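Local atomic coordinates of lactaldehyde dehydrogenase (Escherichia coli, PDB entry 2IMP), a protein that catalyses the irreversible NAD-dependent oxidation of L-lactaldehyde to L-lactate, and also of glycolaldehyde, in the breakdown of L-fucose and L-rhamnose. Residues 296-301 with 391-396; 73-78 with 193-198. All coordinates share one frame; numbering follows the deposited sequence.

Interaction 1 of 2, residues 296-301 with 391-396; sequences GIYDQF and VVAFDT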
loop_
_atom_site.group_PDB
_atom_site.type_symbol
_atom_site.label_atom_id
_atom_site.label_comp_id
_atom_site.label_asym_id
_atom_site.label_seq_id
_atom_site.Cartn_x
_atom_site.Cartn_y
_atom_site.Cartn_z
ATOM N N GLY A 296 27.441 33.430 -11.393
ATOM C CA GLY A 296 27.690 33.972 -10.070
ATOM C C GLY A 296 28.785 33.313 -9.253
ATOM O O GLY A 296 29.549 34.002 -8.579
ATOM N N ILE A 297 28.868 31.987 -9.304
ATOM C CA ILE A 297 29.870 31.262 -8.532
ATOM C C ILE A 297 30.873 30.448 -9.384
ATOM O O ILE A 297 31.773 29.801 -8.852
ATOM C CB ILE A 297 29.177 30.313 -7.513
ATOM C CG1 ILE A 297 30.211 29.716 -6.554
ATOM C CG2 ILE A 297 28.435 29.200 -8.253
ATOM C CD1 ILE A 297 29.607 28.813 -5.499
ATOM N N TYR A 298 30.704 30.509 -10.700
ATOM C CA TYR A 298 31.567 29.785 -11.628
ATOM C C TYR A 298 33.069 29.782 -11.259
ATOM O O TYR A 298 33.625 28.740 -10.908
ATOM C CB TYR A 298 31.406 30.354 -13.039
ATOM C CG TYR A 298 32.086 29.527 -14.109
ATOM C CD1 TYR A 298 31.437 28.443 -14.703
ATOM C CD2 TYR A 298 33.385 29.816 -14.516
ATOM C CE1 TYR A 298 32.068 27.669 -15.677
ATOM C CE2 TYR A 298 34.025 29.047 -15.486
ATOM C CZ TYR A 298 33.363 27.978 -16.061
ATOM O OH TYR A 298 34.001 27.226 -17.019
ATOM N N ASP A 299 33.702 30.950 -11.347
ATOM C CA ASP A 299 35.121 31.080 -11.036
ATOM C C ASP A 299 35.563 30.403 -9.728
ATOM O O ASP A 299 36.526 29.641 -9.713
ATOM C CB ASP A 299 35.515 32.555 -11.012
ATOM C CG ASP A 299 35.493 33.176 -12.389
ATOM O OD1 ASP A 299 36.155 32.628 -13.301
ATOM O OD2 ASP A 299 34.819 34.212 -12.560
ATOM N N GLN A 300 34.868 30.697 -8.636
ATOM C CA GLN A 300 35.198 30.066 -7.371
ATOM C C GLN A 300 35.111 28.524 -7.451
ATOM O O GLN A 300 36.048 27.816 -7.081
ATOM C CB GLN A 300 34.253 30.550 -6.272
ATOM C CG GLN A 300 34.593 31.894 -5.665
ATOM C CD GLN A 300 33.583 32.305 -4.609
ATOM O OE1 GLN A 300 32.435 32.618 -4.923
ATOM N NE2 GLN A 300 34.002 32.290 -3.347
ATOM N N PHE A 301 33.976 28.033 -7.947
ATOM C CA PHE A 301 33.753 26.599 -8.076
ATOM C C PHE A 301 34.807 25.866 -8.932
ATOM O O PHE A 301 35.385 24.874 -8.494
ATOM C CB PHE A 301 32.362 26.322 -8.657
ATOM C CG PHE A 301 32.042 24.855 -8.763
ATOM C CD1 PHE A 301 31.667 24.129 -7.639
ATOM C CD2 PHE A 301 32.166 24.189 -9.976
ATOM C CE1 PHE A 301 31.434 22.758 -7.719
ATOM C CE2 PHE A 301 31.936 22.820 -10.065
ATOM C CZ PHE A 301 31.567 22.106 -8.936
ATOM N N VAL A 391 32.638 20.779 -17.843
ATOM C CA VAL A 391 31.935 21.834 -17.128
ATOM C C VAL A 391 31.251 22.862 -18.044
ATOM O O VAL A 391 31.855 23.384 -18.980
ATOM C CB VAL A 391 32.873 22.593 -16.163
ATOM C CG1 VAL A 391 32.075 23.622 -15.376
ATOM C CG2 VAL A 391 33.557 21.613 -15.218
ATOM N N VAL A 392 29.986 23.131 -17.757
ATOM C CA VAL A 392 29.207 24.074 -18.534
ATOM C C VAL A 392 28.547 25.156 -17.673
ATOM O O VAL A 392 27.846 24.853 -16.701
ATOM C CB VAL A 392 28.110 23.338 -19.347
ATOM C CG1 VAL A 392 27.238 24.340 -20.094
ATOM C CG2 VAL A 392 28.757 22.372 -20.320
ATOM N N ALA A 393 28.788 26.411 -18.028
ATOM C CA ALA A 393 28.207 27.512 -17.286
ATOM C C ALA A 393 26.779 27.837 -17.732
ATOM O O ALA A 393 26.402 27.544 -18.861
ATOM C CB ALA A 393 29.091 28.749 -17.415
ATOM N N PHE A 394 25.995 28.420 -16.834
ATOM C CA PHE A 394 24.626 28.795 -17.147
ATOM C C PHE A 394 24.153 30.031 -16.366
ATOM O O PHE A 394 24.757 30.398 -15.359
ATOM C CB PHE A 394 23.676 27.613 -16.889
ATOM C CG PHE A 394 23.478 27.282 -15.429
ATOM C CD1 PHE A 394 22.515 27.943 -14.676
ATOM C CD2 PHE A 394 24.260 26.311 -14.811
ATOM C CE1 PHE A 394 22.329 27.641 -13.330
ATOM C CE2 PHE A 394 24.084 26.003 -13.464
ATOM C CZ PHE A 394 23.119 26.669 -12.721
ATOM N N ASP A 395 23.083 30.661 -16.836
ATOM C CA ASP A 395 22.554 31.844 -16.178
ATOM C C ASP A 395 21.375 31.580 -15.216
ATOM O O ASP A 395 21.415 31.982 -14.053
ATOM C CB ASP A 395 22.133 32.880 -17.230
ATOM C CG ASP A 395 23.310 33.387 -18.055
ATOM O OD1 ASP A 395 24.215 34.029 -17.478
ATOM O OD2 ASP A 395 23.333 33.143 -19.281
ATOM N N THR A 396 20.342 30.902 -15.704
ATOM C CA THR A 396 19.187 30.625 -14.863
ATOM C C THR A 396 18.890 29.129 -14.597
ATOM O O THR A 396 19.318 28.250 -15.348
ATOM C CB THR A 396 17.913 31.266 -15.447
ATOM O OG1 THR A 396 17.599 30.650 -16.700
ATOM C CG2 THR A 396 18.121 32.757 -15.659
HETATM O O HOH W 1 32.564 26.138 -18.724
#
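Tyr298, in the first turn of helix 298-310, faces the C-terminal part of strand 388-394, and its CA lies 7.0 Å from the CA of Ala393, the nearest backbone approach of the two segments. This is helix-on-sheet packing in an alpha/beta layer of the aldehyde dehydrogenase fold: the strand runs parallel to strand 290-294, from which the chain passes through Gly296 and Ile297 into the helix. The backbone bond from Phe301 N to Ile297 O, 3.0 Å, marks the opening turn. No direct hydrogen bond joins the segments, so the contact rests on apolar packing and one water.

The Tyr298 side chain supplies the helix side of this packing. With CG anti to the backbone N (chi1 -171°), the ring reaches the strand, its CD1-CE1 edge between Ala393 CB and Val391 CG1. Ala393 CB sits obliquely to the ring, 3.6 Å from Tyr298 CD1 and equally near CE1. On the other side of the ring plane, and also obliquely, Val391 CG1 comes to 4.1 Å from Tyr298 CE1. Leu371 of the adjoining strand 368-371 also touches the tyrosine, while Phe301, one turn on, packs against strand 290-294 and helix 266-274.

The phenol ends at a water that ties it to the strand backbone: Tyr298 OH lies 2.5 Å from the water oxygen, which donates to Val391 O at 2.9 Å.

Interaction 2 of 2, residues 73-78 with 193-198; sequences RKISAG and DEIGLP. With SO4 (sulfate ion), chain C.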
loop_
_atom_site.group_PDB
_atom_site.type_symbol
_atom_site.label_atom_id
_atom_site.label_comp_id
_atom_site.label_asym_id
_atom_site.label_seq_id
_atom_site.Cartn_x
_atom_site.Cartn_y
_atom_site.Cartn_z
ATOM N N ARG A 73 20.227 -15.739 3.962
ATOM C CA ARG A 73 21.045 -15.319 5.099
ATOM C C ARG A 73 22.328 -16.158 5.253
ATOM O O ARG A 73 23.358 -15.654 5.693
ATOM C CB ARG A 73 20.227 -15.372 6.390
ATOM C CG ARG A 73 19.356 -14.148 6.569
ATOM C CD ARG A 73 18.247 -14.352 7.578
ATOM N NE ARG A 73 17.407 -13.158 7.623
ATOM C CZ ARG A 73 16.125 -13.145 7.974
ATOM N NH1 ARG A 73 15.510 -14.272 8.321
ATOM N NH2 ARG A 73 15.454 -11.996 7.967
ATOM N N LYS A 74 22.244 -17.435 4.897
ATOM C CA LYS A 74 23.415 -18.291 4.951
ATOM C C LYS A 74 24.455 -17.833 3.929
ATOM O O LYS A 74 25.659 -17.890 4.181
ATOM C CB LYS A 74 23.034 -19.747 4.676
ATOM C CG LYS A 74 22.221 -20.370 5.793
ATOM C CD LYS A 74 21.808 -21.785 5.464
ATOM C CE LYS A 74 20.989 -22.376 6.600
ATOM N NZ LYS A 74 20.493 -23.741 6.248
ATOM N N ILE A 75 23.971 -17.373 2.776
ATOM C CA ILE A 75 24.867 -16.882 1.747
ATOM C C ILE A 75 25.576 -15.575 2.164
ATOM O O ILE A 75 26.785 -15.439 2.003
ATOM C CB ILE A 75 24.123 -16.660 0.408
ATOM C CG1 ILE A 75 23.647 -18.006 -0.142
ATOM C CG2 ILE A 75 25.050 -15.969 -0.596
ATOM C CD1 ILE A 75 22.750 -17.906 -1.357
ATOM N N SER A 76 24.816 -14.626 2.703
ATOM C CA SER A 76 25.423 -13.383 3.149
ATOM C C SER A 76 26.470 -13.645 4.240
ATOM O O SER A 76 27.538 -13.038 4.245
ATOM C CB SER A 76 24.361 -12.413 3.680
ATOM O OG SER A 76 23.764 -12.907 4.864
ATOM N N ALA A 77 26.144 -14.551 5.160
ATOM C CA ALA A 77 27.077 -14.908 6.216
ATOM C C ALA A 77 28.366 -15.534 5.637
ATOM O O ALA A 77 29.459 -15.319 6.152
ATOM C CB ALA A 77 26.418 -15.876 7.194
ATOM N N GLY A 78 28.209 -16.294 4.555
ATOM C CA GLY A 78 29.358 -16.908 3.912
ATOM C C GLY A 78 30.219 -15.826 3.278
ATOM O O GLY A 78 31.452 -15.902 3.297
ATOM N N ASP A 193 27.535 -23.184 -3.075
ATOM C CA ASP A 193 27.777 -24.617 -3.049
ATOM C C ASP A 193 28.086 -25.134 -1.629
ATOM O O ASP A 193 27.553 -26.151 -1.196
ATOM C CB ASP A 193 28.939 -24.965 -3.972
ATOM C CG ASP A 193 29.074 -26.452 -4.194
ATOM O OD1 ASP A 193 30.207 -26.958 -4.102
ATOM O OD2 ASP A 193 28.048 -27.113 -4.466
ATOM N N GLU A 194 28.936 -24.403 -0.918
ATOM C CA GLU A 194 29.310 -24.775 0.439
ATOM C C GLU A 194 28.156 -24.804 1.454
ATOM O O GLU A 194 28.107 -25.692 2.300
ATOM C CB GLU A 194 30.402 -23.846 0.956
ATOM C CG GLU A 194 31.793 -24.300 0.601
ATOM C CD GLU A 194 32.829 -23.221 0.835
ATOM O OE1 GLU A 194 32.734 -22.519 1.870
ATOM O OE2 GLU A 194 33.738 -23.084 -0.015
ATOM N N ILE A 195 27.244 -23.837 1.372
ATOM C CA ILE A 195 26.123 -23.811 2.304
ATOM C C ILE A 195 24.996 -24.777 1.929
ATOM O O ILE A 195 24.042 -24.948 2.675
ATOM C CB ILE A 195 25.520 -22.401 2.448
ATOM C CG1 ILE A 195 24.902 -21.957 1.118
ATOM C CG2 ILE A 195 26.599 -21.428 2.905
ATOM C CD1 ILE A 195 23.869 -20.884 1.272
ATOM N N GLY A 196 25.118 -25.385 0.754
ATOM C CA GLY A 196 24.135 -26.355 0.314
ATOM C C GLY A 196 22.824 -25.894 -0.293
ATOM O O GLY A 196 21.843 -26.642 -0.243
ATOM N N LEU A 197 22.775 -24.687 -0.854
ATOM C CA LEU A 197 21.538 -24.226 -1.479
ATOM C C LEU A 197 20.946 -25.308 -2.420
ATOM O O LEU A 197 21.673 -25.898 -3.220
ATOM C CB LEU A 197 21.792 -22.953 -2.293
ATOM C CG LEU A 197 20.548 -22.237 -2.839
ATOM C CD1 LEU A 197 19.796 -21.591 -1.677
ATOM C CD2 LEU A 197 20.948 -21.168 -3.864
ATOM N N PRO A 198 19.634 -25.579 -2.321
ATOM C CA PRO A 198 19.035 -26.598 -3.192
ATOM C C PRO A 198 19.517 -26.461 -4.656
ATOM O O PRO A 198 19.520 -25.364 -5.225
ATOM C CB PRO A 198 17.538 -26.340 -3.049
ATOM C CG PRO A 198 17.429 -25.878 -1.623
ATOM C CD PRO A 198 18.609 -24.922 -1.493
HETATM S S SO4 C . 17.366 -17.809 9.858
HETATM O O1 SO4 C . 18.489 -17.018 9.316
HETATM O O2 SO4 C . 16.152 -17.553 9.059
HETATM O O3 SO4 C . 17.698 -19.245 9.800
HETATM O O4 SO4 C . 17.124 -17.417 11.260
#
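Ile195 reaches Ile75 and Lys74 because its chi1 of 65° places CG1 between its own backbone N and carbonyl carbon, and a nearly extended chi2 then carries CD1 onto the flank of helix 65-81. Ile75 answers with CG1 anti to its carbonyl carbon (chi1 -66°), and the two isoleucine side chains cross at about a right angle. The contact joins two helices of the aldehyde dehydrogenase fold, with the C-terminal end of helix 183-195 lying against helix 65-81. A Schellman motif closes the former at Gly196, whose positive phi would jam a CB against the preceding carbonyl oxygen.

Ile195 CD1 is modelled 3.2 Å from Ile75 CG1, shorter than usual van der Waals contact, so the exact spacing is doubtful; it also lies 3.7 Å from Lys74 CB. Lys74 takes part through CB and, from the backbone, its carbonyl O, which lies near Ile195 CG2; the rest of the side chain leads away, and it makes a cation-pi contact with Trp71. Beyond the turn, Leu197 CD2 approaches Ile75 CD1 at 4.5 Å, while Phe188, Val192 and Met163 also touch Ile75.

The CB of Arg73 points away from residues 193-198; its guanidinium meets a sulfate, probably from the crystallisation liquor, and NH2 forms a salt bridge with Glu117 of the second subunit. An alanine here would remove the guanidinium and is likely to leave that glutamate without its mate across the subunit interface. Ser70 OG is also hydrogen-bonded to the sulfate. Sulfate O2 lies at the guanidinium edge, near its plane, and accepts a weak hydrogen bond from Arg73 NH1 at 3.4 Å, with an N-H...O angle of 148°; Arg73 CD approaches sulfate O1 at 3.2 Å.

Interactions 1 and 2 lie on opposite sides of the chain's centre, with their own centres 52 Å apart and their nearest atoms about 37 Å apart. They share no helix or strand. Along the chain they come in series: 73-78 with 193-198 closes before 296-301 with 391-396 opens. Interaction 2 joins helices 65-81 and 183-195, whereas interaction 1 sets helix 298-310 against strand 388-394 of the mixed sheet that also contains strands 290-294 and 368-371. They are thus independent packing sites in different parts of the subunit, away from the catalytic, substrate-binding and cofactor-binding residues. Of the two, interaction 2 alone has a residue touching another subunit.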